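Local coordinates for protein exoglucanase A (Cellulomonas fimi, PDB 7CBD) that hydrolyses beta-1,4-glucosidic bonds of cellulose with inversion of anomeric configuration, releasing cellobiose from non-reducing chain ends, at residues I93-G98 with S122-P127; V294-N299 with F361-P366; A340-F345 with T422-A427. All coordinates share one frame; numbering follows the deposited sequence.

Interaction 1 of 3, residues I93-G98 with S122-P127; sequences IYDLPG and SEYIDP
The backbone around Ile93-Asp95 runs past one side of helix 114-132 without pairing with it: the nearest alpha carbons, CA of Asp95 and CA of Tyr124, are 7.6 Å apart, a gap that the side chain of Tyr124 bridges. In this glycosyl hydrolase family 6 catalytic domain, a variant alpha/beta barrel, the end of strand 87-93 and the loop that follows it pack against helix 114-132; the strand belongs to the parallel sheet, and residues 94-98 open the loop that leads from it to the helix. The helix has a wider pi-type turn at residues 122-125 and a kink at Pro127, whose nitrogen makes no bond to the preceding turn. With CG anti to the backbone N (chi1 -178°), the Tyr124 ring is held out from the helix and lies across the end of the strand. One face and one edge of the ring are used differently. CB of Asp95 sits over the ring centre, 3.5 Å from the centroid and only 9° off the normal, a CH-pi contact; the Asp95 carboxylate is turned steeply against the ring. At the ring edge, CG2 of Ile93 meets CE2 of Tyr124 at 3.8 Å. The same methyl touches CD1 of Ile125 at 3.8 Å, the two isoleucines crossing at about a right angle. Beyond the contact, Tyr94 turns away from the helix, bonds Asp100 through its hydroxyl and brings its side chain to about 5 Å from that of Asp149, the predicted proton donor. The buried phenol oxygen of Tyr124 has two partners: it bonds to Met54 O, and it accepts the backbone N-H of Tyr94, N to OH 2.8 Å at a nearly straight 169°.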
loop_
_atom_site.group_PDB
_atom_site.type_symbol
_atom_site.label_atom_id
_atom_site.label_comp_id
_atom_site.label_asym_id
_atom_site.label_seq_id
_atom_site.Cartn_x
_atom_site.Cartn_y
_atom_site.Cartn_z
ATOM N N ILE A 93 1.621 -10.458 -1.750
ATOM C CA ILE A 93 2.076 -11.589 -0.958
ATOM C C ILE A 93 2.103 -11.101 0.491
ATOM O O ILE A 93 2.846 -10.172 0.824
ATOM C CB ILE A 93 3.480 -12.012 -1.425
ATOM C CG1 ILE A 93 3.494 -12.274 -2.937
ATOM C CG2 ILE A 93 3.989 -13.211 -0.643
ATOM C CD1 ILE A 93 2.543 -13.359 -3.392
ATOM N N TYR A 94 1.257 -11.679 1.348
ATOM C CA TYR A 94 1.003 -11.077 2.658
ATOM C C TYR A 94 0.527 -12.126 3.651
ATOM O O TYR A 94 -0.636 -12.106 4.075
ATOM C CB TYR A 94 -0.040 -9.956 2.531
ATOM C CG TYR A 94 -0.254 -9.080 3.760
ATOM C CD1 TYR A 94 0.815 -8.577 4.489
ATOM C CD2 TYR A 94 -1.539 -8.716 4.150
ATOM C CE1 TYR A 94 0.612 -7.758 5.601
ATOM C CE2 TYR A 94 -1.751 -7.902 5.242
ATOM C CZ TYR A 94 -0.676 -7.422 5.962
ATOM O OH TYR A 94 -0.911 -6.605 7.049
ATOM N N ASP A 95 1.422 -13.040 4.051
ATOM C CA ASP A 95 1.021 -14.030 5.044
ATOM C C ASP A 95 2.189 -14.545 5.879
ATOM O O ASP A 95 2.149 -15.693 6.336
ATOM C CB ASP A 95 0.270 -15.201 4.391
ATOM C CG ASP A 95 -0.678 -15.901 5.349
ATOM O OD1 ASP A 95 -1.038 -15.327 6.406
ATOM O OD2 ASP A 95 -1.078 -17.035 5.016
ATOM N N LEU A 96 3.198 -13.711 6.144
ATOM C CA LEU A 96 4.373 -14.196 6.865
ATOM C C LEU A 96 3.991 -14.740 8.240
ATOM O O LEU A 96 3.055 -14.245 8.883
ATOM C CB LEU A 96 5.389 -13.081 7.085
ATOM C CG LEU A 96 6.333 -12.823 5.922
ATOM C CD1 LEU A 96 7.035 -11.504 6.117
ATOM C CD2 LEU A 96 7.340 -13.938 5.739
ATOM N N PRO A 97 4.723 -15.736 8.734
ATOM C CA PRO A 97 4.588 -16.100 10.151
ATOM C C PRO A 97 4.844 -14.874 11.016
ATOM O O PRO A 97 5.754 -14.090 10.747
ATOM C CB PRO A 97 5.678 -17.166 10.351
ATOM C CG PRO A 97 5.950 -17.686 8.963
ATOM C CD PRO A 97 5.781 -16.508 8.060
ATOM N N GLY A 98 4.019 -14.699 12.047
ATOM C CA GLY A 98 4.151 -13.539 12.911
ATOM C C GLY A 98 3.855 -12.224 12.222
ATOM O O GLY A 98 4.399 -11.186 12.616
ATOM N N SER A 122 4.939 -24.227 2.284
ATOM C CA SER A 122 4.310 -25.326 1.563
ATOM C C SER A 122 2.856 -25.067 1.198
ATOM O O SER A 122 2.393 -25.561 0.165
ATOM C CB SER A 122 4.412 -26.621 2.377
ATOM O OG SER A 122 3.525 -26.598 3.480
ATOM N N GLU A 123 2.121 -24.316 2.021
ATOM C CA GLU A 123 0.698 -24.097 1.810
ATOM C C GLU A 123 0.357 -22.691 1.349
ATOM O O GLU A 123 -0.798 -22.439 0.981
ATOM C CB GLU A 123 -0.094 -24.411 3.092
ATOM C CG GLU A 123 -0.037 -25.866 3.525
ATOM C CD GLU A 123 -0.595 -26.092 4.929
ATOM O OE1 GLU A 123 -1.599 -25.438 5.295
ATOM O OE2 GLU A 123 -0.017 -26.918 5.675
ATOM N N TYR A 124 1.319 -21.771 1.360
ATOM C CA TYR A 124 1.069 -20.410 0.898
ATOM C C TYR A 124 1.939 -20.085 -0.313
ATOM O O TYR A 124 1.410 -19.941 -1.422
ATOM C CB TYR A 124 1.227 -19.415 2.056
ATOM C CG TYR A 124 0.936 -17.996 1.635
ATOM C CD1 TYR A 124 -0.374 -17.547 1.473
ATOM C CD2 TYR A 124 1.974 -17.110 1.373
ATOM C CE1 TYR A 124 -0.641 -16.240 1.047
ATOM C CE2 TYR A 124 1.719 -15.808 0.949
ATOM C CZ TYR A 124 0.413 -15.380 0.790
ATOM O OH TYR A 124 0.171 -14.093 0.364
ATOM N N ILE A 125 3.261 -19.994 -0.154
ATOM C CA ILE A 125 4.110 -19.633 -1.288
ATOM C C ILE A 125 4.058 -20.702 -2.380
ATOM O O ILE A 125 3.910 -20.388 -3.566
ATOM C CB ILE A 125 5.554 -19.337 -0.840
ATOM C CG1 ILE A 125 5.610 -18.109 0.079
ATOM C CG2 ILE A 125 6.455 -19.140 -2.056
ATOM C CD1 ILE A 125 5.103 -16.823 -0.539
ATOM N N ASP A 126 4.212 -21.976 -2.009
ATOM C CA ASP A 126 4.282 -23.007 -3.049
ATOM C C ASP A 126 3.053 -23.024 -3.950
ATOM O O ASP A 126 3.221 -23.039 -5.182
ATOM C CB ASP A 126 4.574 -24.394 -2.459
ATOM C CG ASP A 126 6.026 -24.577 -2.049
ATOM O OD1 ASP A 126 6.850 -23.661 -2.272
ATOM O OD2 ASP A 126 6.334 -25.652 -1.485
ATOM N N PRO A 127 1.815 -23.025 -3.436
ATOM C CA PRO A 127 0.666 -23.029 -4.359
ATOM C C PRO A 127 0.539 -21.753 -5.164
ATOM O O PRO A 127 0.092 -21.801 -6.315
ATOM C CB PRO A 127 -0.546 -23.250 -3.441
ATOM C CG PRO A 127 0.017 -23.798 -2.171
ATOM C CD PRO A 127 1.395 -23.238 -2.037
#

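Interaction 2 of 3, residues V294-N299 with F361-P366; sequences VDTSRN and FVWIKP
Strands 291-295 and 358-362 run parallel as neighbours in the central sheet, CA of Asp295 lying 5.1 Å from CA of Val362. CA 294 to 298 and CA 361 to 365 point 50° apart, yet the backbones stay close, CA of Ser297 lying 4.6 Å from CA of Trp363. The pairing rests on Val362 N to Val294 O (3.2 Å) and Thr296 N to Val362 O (2.9 Å). Farther along, the Asp295 carboxylate takes over from the backbone. CG anti to the backbone N (chi1 -177°) carries it across, where OD2 receives Lys365 N at 3.0 Å and 179°, on its syn side but tilted out of the carboxylate plane, and OD1 takes a weak bond from Ile364 N. OD1 also accepts Ser297 N, closing an Asx turn, and Ser297 OG, both from one face of its plane. Shortening Asp295 to an alanine is likely to leave the amides of Lys365 and Ala234 without this acceptor and free the turn at Ser297 to shift. That turn lays CA of Ser297 over the five-membered ring of Trp363, 3.6 Å from its centroid, while OG1 of Thr296 lies at the indole edge, both OG1 and Trp363 NE1 bonding Arg344 O. Farther out, CG of Lys365 lies over one face of the Arg298 guanidinium, toward its rim, 3.6 Å from CZ. Arg298 forms a salt bridge with Asp371, the predicted nucleophile, and Lys365 NZ bonds Ser370 O. Both basic residues therefore probably help to place Asp371, Lys365 through a long, weak ion pair.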
loop_
_atom_site.group_PDB
_atom_site.type_symbol
_atom_site.label_atom_id
_atom_site.label_comp_id
_atom_site.label_asym_id
_atom_site.label_seq_id
_atom_site.Cartn_x
_atom_site.Cartn_y
_atom_site.Cartn_z
ATOM N N VAL A 294 4.728 3.873 -5.740
ATOM C CA VAL A 294 3.968 4.417 -4.619
ATOM C C VAL A 294 2.528 3.943 -4.749
ATOM O O VAL A 294 1.932 4.065 -5.825
ATOM C CB VAL A 294 4.022 5.956 -4.544
ATOM C CG1 VAL A 294 3.216 6.446 -3.344
ATOM C CG2 VAL A 294 5.444 6.445 -4.436
ATOM N N ASP A 295 1.980 3.400 -3.658
ATOM C CA ASP A 295 0.557 3.105 -3.552
ATOM C C ASP A 295 -0.171 4.422 -3.322
ATOM O O ASP A 295 -0.095 4.994 -2.228
ATOM C CB ASP A 295 0.318 2.160 -2.378
ATOM C CG ASP A 295 -1.136 1.732 -2.246
ATOM O OD1 ASP A 295 -1.982 2.201 -3.036
ATOM O OD2 ASP A 295 -1.438 0.908 -1.357
ATOM N N THR A 296 -0.862 4.909 -4.356
ATOM C CA THR A 296 -1.578 6.181 -4.316
ATOM C C THR A 296 -3.074 6.001 -4.059
ATOM O O THR A 296 -3.860 6.936 -4.266
ATOM C CB THR A 296 -1.343 6.953 -5.618
ATOM O OG1 THR A 296 -1.712 6.127 -6.728
ATOM C CG2 THR A 296 0.120 7.344 -5.757
ATOM N N SER A 297 -3.474 4.826 -3.566
ATOM C CA SER A 297 -4.889 4.513 -3.412
ATOM C C SER A 297 -5.610 5.479 -2.480
ATOM O O SER A 297 -6.784 5.800 -2.709
ATOM C CB SER A 297 -5.047 3.083 -2.907
ATOM O OG SER A 297 -4.264 2.836 -1.748
ATOM N N ARG A 298 -4.951 5.913 -1.398
ATOM C CA ARG A 298 -5.663 6.638 -0.351
ATOM C C ARG A 298 -4.846 7.789 0.222
ATOM O O ARG A 298 -5.060 8.184 1.376
ATOM C CB ARG A 298 -6.140 5.692 0.764
ATOM C CG ARG A 298 -7.045 4.573 0.259
ATOM C CD ARG A 298 -7.585 3.703 1.378
ATOM N NE ARG A 298 -6.487 3.073 2.111
ATOM C CZ ARG A 298 -6.645 2.261 3.153
ATOM N NH1 ARG A 298 -7.866 1.979 3.607
ATOM N NH2 ARG A 298 -5.578 1.743 3.759
ATOM N N ASN A 299 -3.938 8.370 -0.568
ATOM C CA ASN A 299 -3.020 9.391 -0.072
ATOM C C ASN A 299 -3.272 10.774 -0.671
ATOM O O ASN A 299 -2.389 11.634 -0.611
ATOM C CB ASN A 299 -1.552 8.971 -0.238
ATOM C CG ASN A 299 -1.118 8.877 -1.690
ATOM O OD1 ASN A 299 -1.890 9.141 -2.607
ATOM N ND2 ASN A 299 0.137 8.488 -1.902
ATOM N N PHE A 361 2.673 4.694 -10.552
ATOM C CA PHE A 361 1.756 4.778 -9.421
ATOM C C PHE A 361 0.777 3.621 -9.545
ATOM O O PHE A 361 0.324 3.289 -10.650
ATOM C CB PHE A 361 0.986 6.104 -9.413
ATOM C CG PHE A 361 1.856 7.311 -9.216
ATOM C CD1 PHE A 361 2.938 7.266 -8.352
ATOM C CD2 PHE A 361 1.583 8.497 -9.885
ATOM C CE1 PHE A 361 3.742 8.374 -8.167
ATOM C CE2 PHE A 361 2.385 9.616 -9.700
ATOM C CZ PHE A 361 3.470 9.550 -8.846
ATOM N N VAL A 362 0.461 3.001 -8.406
ATOM C CA VAL A 362 -0.384 1.817 -8.346
ATOM C C VAL A 362 -1.363 1.998 -7.196
ATOM O O VAL A 362 -1.116 2.760 -6.259
ATOM C CB VAL A 362 0.449 0.530 -8.139
ATOM C CG1 VAL A 362 1.173 0.148 -9.413
ATOM C CG2 VAL A 362 1.454 0.743 -7.013
ATOM N N TRP A 363 -2.485 1.283 -7.271
ATOM C CA TRP A 363 -3.411 1.149 -6.143
ATOM C C TRP A 363 -3.221 -0.261 -5.603
ATOM O O TRP A 363 -3.811 -1.221 -6.117
ATOM C CB TRP A 363 -4.854 1.396 -6.557
ATOM C CG TRP A 363 -5.171 2.833 -6.783
ATOM C CD1 TRP A 363 -4.311 3.898 -6.716
ATOM C CD2 TRP A 363 -6.454 3.371 -7.113
ATOM N NE1 TRP A 363 -4.994 5.071 -6.979
ATOM C CE2 TRP A 363 -6.308 4.768 -7.237
ATOM C CE3 TRP A 363 -7.713 2.801 -7.322
ATOM C CZ2 TRP A 363 -7.378 5.605 -7.560
ATOM C CZ3 TRP A 363 -8.774 3.630 -7.646
ATOM C CH2 TRP A 363 -8.599 5.020 -7.762
ATOM N N ILE A 364 -2.376 -0.392 -4.582
ATOM C CA ILE A 364 -2.166 -1.702 -3.980
ATOM C C ILE A 364 -3.309 -2.029 -3.026
ATOM O O ILE A 364 -4.048 -2.996 -3.224
ATOM C CB ILE A 364 -0.776 -1.813 -3.322
ATOM C CG1 ILE A 364 0.342 -1.522 -4.333
ATOM C CG2 ILE A 364 -0.596 -3.196 -2.736
ATOM C CD1 ILE A 364 0.343 -2.419 -5.571
ATOM N N LYS A 365 -3.507 -1.205 -2.005
ATOM C CA LYS A 365 -4.724 -1.322 -1.205
ATOM C C LYS A 365 -5.919 -0.918 -2.067
ATOM O O LYS A 365 -5.867 0.120 -2.733
ATOM C CB LYS A 365 -4.633 -0.387 -0.008
ATOM C CG LYS A 365 -5.856 -0.415 0.887
ATOM C CD LYS A 365 -5.932 -1.707 1.686
ATOM C CE LYS A 365 -7.131 -1.688 2.631
ATOM N NZ LYS A 365 -7.141 -2.841 3.575
ATOM N N PRO A 366 -7.003 -1.694 -2.090
ATOM C CA PRO A 366 -8.180 -1.293 -2.890
ATOM C C PRO A 366 -9.042 -0.310 -2.120
ATOM O O PRO A 366 -9.517 -0.628 -1.016
ATOM C CB PRO A 366 -8.927 -2.620 -3.116
ATOM C CG PRO A 366 -7.916 -3.719 -2.754
ATOM C CD PRO A 366 -7.119 -3.088 -1.634
#

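Interaction 3 of 3, residues A340-F345 with T422-A427; sequences AGIGRF and TLVKNA
Gly341 presses flat against the end of helix 417-425: its CA lies 3.9 Å from CA of Leu423 and 3.4 Å from the carbonyl O of Asn426, the latter a CA-H...O contact with an angle of 171° at the hydrogen. A side chain on Gly341 would point at the helix and collide with that oxygen, so the missing CB is what allows the close fit. Bumps flank this flat spot. Before it, CD2 of Leu423 lies against the peptide of Ala340, 3.4 Å from its O, with the Ala340 methyl alongside. After it, Ile342 fits between Leu423 and Ala427. Its N-H bonds to the O of Leu423 (2.9 Å, 173°), while CG1, anti to the carbonyl carbon (chi1 -72°), extends over that oxygen to CB of Leu423 at 3.9 Å. The terminal CD1 of Ile342 reaches CG2 of Val424, the two side chains lying side by side and pointing the same way, and the Ala427 methyl packs against CB of Ile342. Asn426, the first residue to leave helical geometry, ties its ND2 to Gly339 O. The contact joins the loop leading from helix 316-323 towards strand 347-348 to the last helix of the chain, whose Val424 also rests on helix 36-45 while Leu423 touches Arg298.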
loop_
_atom_site.group_PDB
_atom_site.type_symbol
_atom_site.label_atom_id
_atom_site.label_comp_id
_atom_site.label_asym_id
_atom_site.label_seq_id
_atom_site.Cartn_x
_atom_site.Cartn_y
_atom_site.Cartn_z
ATOM N N ALA A 340 -9.157 10.634 5.006
ATOM C CA ALA A 340 -8.294 10.309 3.877
ATOM C C ALA A 340 -9.086 10.310 2.570
ATOM O O ALA A 340 -10.291 10.028 2.544
ATOM C CB ALA A 340 -7.663 8.936 4.094
ATOM N N GLY A 341 -8.389 10.644 1.480
ATOM C CA GLY A 341 -8.985 10.650 0.162
ATOM C C GLY A 341 -8.138 9.879 -0.834
ATOM O O GLY A 341 -6.937 9.684 -0.648
ATOM N N ILE A 342 -8.797 9.440 -1.909
ATOM C CA ILE A 342 -8.110 8.757 -3.000
ATOM C C ILE A 342 -7.065 9.681 -3.614
ATOM O O ILE A 342 -7.261 10.901 -3.701
ATOM C CB ILE A 342 -9.154 8.285 -4.028
ATOM C CG1 ILE A 342 -9.960 7.118 -3.450
ATOM C CG2 ILE A 342 -8.519 7.901 -5.348
ATOM C CD1 ILE A 342 -11.174 6.719 -4.271
ATOM N N GLY A 343 -5.940 9.108 -4.024
ATOM C CA GLY A 343 -4.858 9.852 -4.649
ATOM C C GLY A 343 -4.828 9.720 -6.159
ATOM O O GLY A 343 -5.854 9.487 -6.812
ATOM N N ARG A 344 -3.632 9.874 -6.727
ATOM C CA ARG A 344 -3.461 9.794 -8.171
ATOM C C ARG A 344 -3.904 8.436 -8.702
ATOM O O ARG A 344 -3.633 7.391 -8.100
ATOM C CB ARG A 344 -1.988 10.011 -8.520
ATOM C CG ARG A 344 -1.520 11.447 -8.375
ATOM C CD ARG A 344 -1.803 12.240 -9.637
ATOM N NE ARG A 344 -1.037 11.759 -10.787
ATOM C CZ ARG A 344 0.177 12.196 -11.124
ATOM N NH1 ARG A 344 0.782 13.126 -10.395
ATOM N NH2 ARG A 344 0.789 11.705 -12.199
ATOM N N PHE A 345 -4.574 8.449 -9.847
ATOM C CA PHE A 345 -4.952 7.201 -10.479
ATOM C C PHE A 345 -3.696 6.436 -10.906
ATOM O O PHE A 345 -2.656 7.036 -11.210
ATOM C CB PHE A 345 -5.823 7.475 -11.704
ATOM C CG PHE A 345 -7.276 7.742 -11.383
ATOM C CD1 PHE A 345 -7.686 8.097 -10.100
ATOM C CD2 PHE A 345 -8.234 7.638 -12.379
ATOM C CE1 PHE A 345 -9.037 8.338 -9.823
ATOM C CE2 PHE A 345 -9.566 7.870 -12.107
ATOM C CZ PHE A 345 -9.972 8.222 -10.835
ATOM N N THR A 422 -16.103 9.026 1.953
ATOM C CA THR A 422 -15.108 10.052 2.255
ATOM C C THR A 422 -13.924 9.976 1.300
ATOM O O THR A 422 -13.432 11.011 0.830
ATOM C CB THR A 422 -14.646 9.892 3.701
ATOM O OG1 THR A 422 -15.757 10.135 4.568
ATOM C CG2 THR A 422 -13.524 10.867 4.035
ATOM N N LEU A 423 -13.457 8.758 0.995
ATOM C CA LEU A 423 -12.318 8.593 0.095
ATOM C C LEU A 423 -12.591 9.223 -1.263
ATOM O O LEU A 423 -11.701 9.844 -1.857
ATOM C CB LEU A 423 -11.993 7.112 -0.083
ATOM C CG LEU A 423 -11.220 6.454 1.056
ATOM C CD1 LEU A 423 -11.208 4.948 0.857
ATOM C CD2 LEU A 423 -9.800 7.001 1.135
ATOM N N VAL A 424 -13.815 9.068 -1.775
ATOM C CA VAL A 424 -14.159 9.633 -3.076
ATOM C C VAL A 424 -14.368 11.141 -2.975
ATOM O O VAL A 424 -13.842 11.912 -3.786
ATOM C CB VAL A 424 -15.381 8.906 -3.666
ATOM C CG1 VAL A 424 -15.810 9.546 -4.982
ATOM C CG2 VAL A 424 -15.066 7.437 -3.874
ATOM N N LYS A 425 -15.119 11.587 -1.962
ATOM C CA LYS A 425 -15.332 13.020 -1.770
ATOM C C LYS A 425 -14.013 13.761 -1.622
ATOM O O LYS A 425 -13.871 14.892 -2.095
ATOM C CB LYS A 425 -16.177 13.257 -0.523
ATOM C CG LYS A 425 -17.642 12.927 -0.672
ATOM C CD LYS A 425 -18.336 13.196 0.658
ATOM C CE LYS A 425 -19.816 13.409 0.505
ATOM N NZ LYS A 425 -20.487 12.226 -0.058
ATOM N N ASN A 426 -13.041 13.147 -0.947
ATOM C CA ASN A 426 -11.790 13.814 -0.611
ATOM C C ASN A 426 -10.662 13.470 -1.569
ATOM O O ASN A 426 -9.490 13.666 -1.234
ATOM C CB ASN A 426 -11.388 13.512 0.834
ATOM C CG ASN A 426 -12.274 14.215 1.841
ATOM O OD1 ASN A 426 -13.192 14.949 1.473
ATOM N ND2 ASN A 426 -12.004 13.997 3.124
ATOM N N ALA A 427 -10.985 12.977 -2.756
ATOM C CA ALA A 427 -9.941 12.608 -3.700
ATOM C C ALA A 427 -9.149 13.832 -4.140
ATOM O O ALA A 427 -9.698 14.927 -4.305
ATOM C CB ALA A 427 -10.559 11.938 -4.919
#

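Interaction 2 is the most central, its centre about 6 Å from that of the chain, against about 14 Å for interaction 3 and 18 Å for interaction 1; all three are largely buried. Interaction 2 joins two neighbouring strands and the loops that follow them and is the richest in polar bonds, whereas the other two each set a loop against a helix, with a single hydrogen bond each, the rest being van der Waals packing with CH-pi or CA-H...O contacts. Interactions 2 and 3 touch: Arg344 O lies 2.7 Å from Thr296 OG1 and 2.9 Å from Trp363 NE1, both probable hydrogen bonds. Interaction 1 stands apart, across the chain's centre from interaction 3.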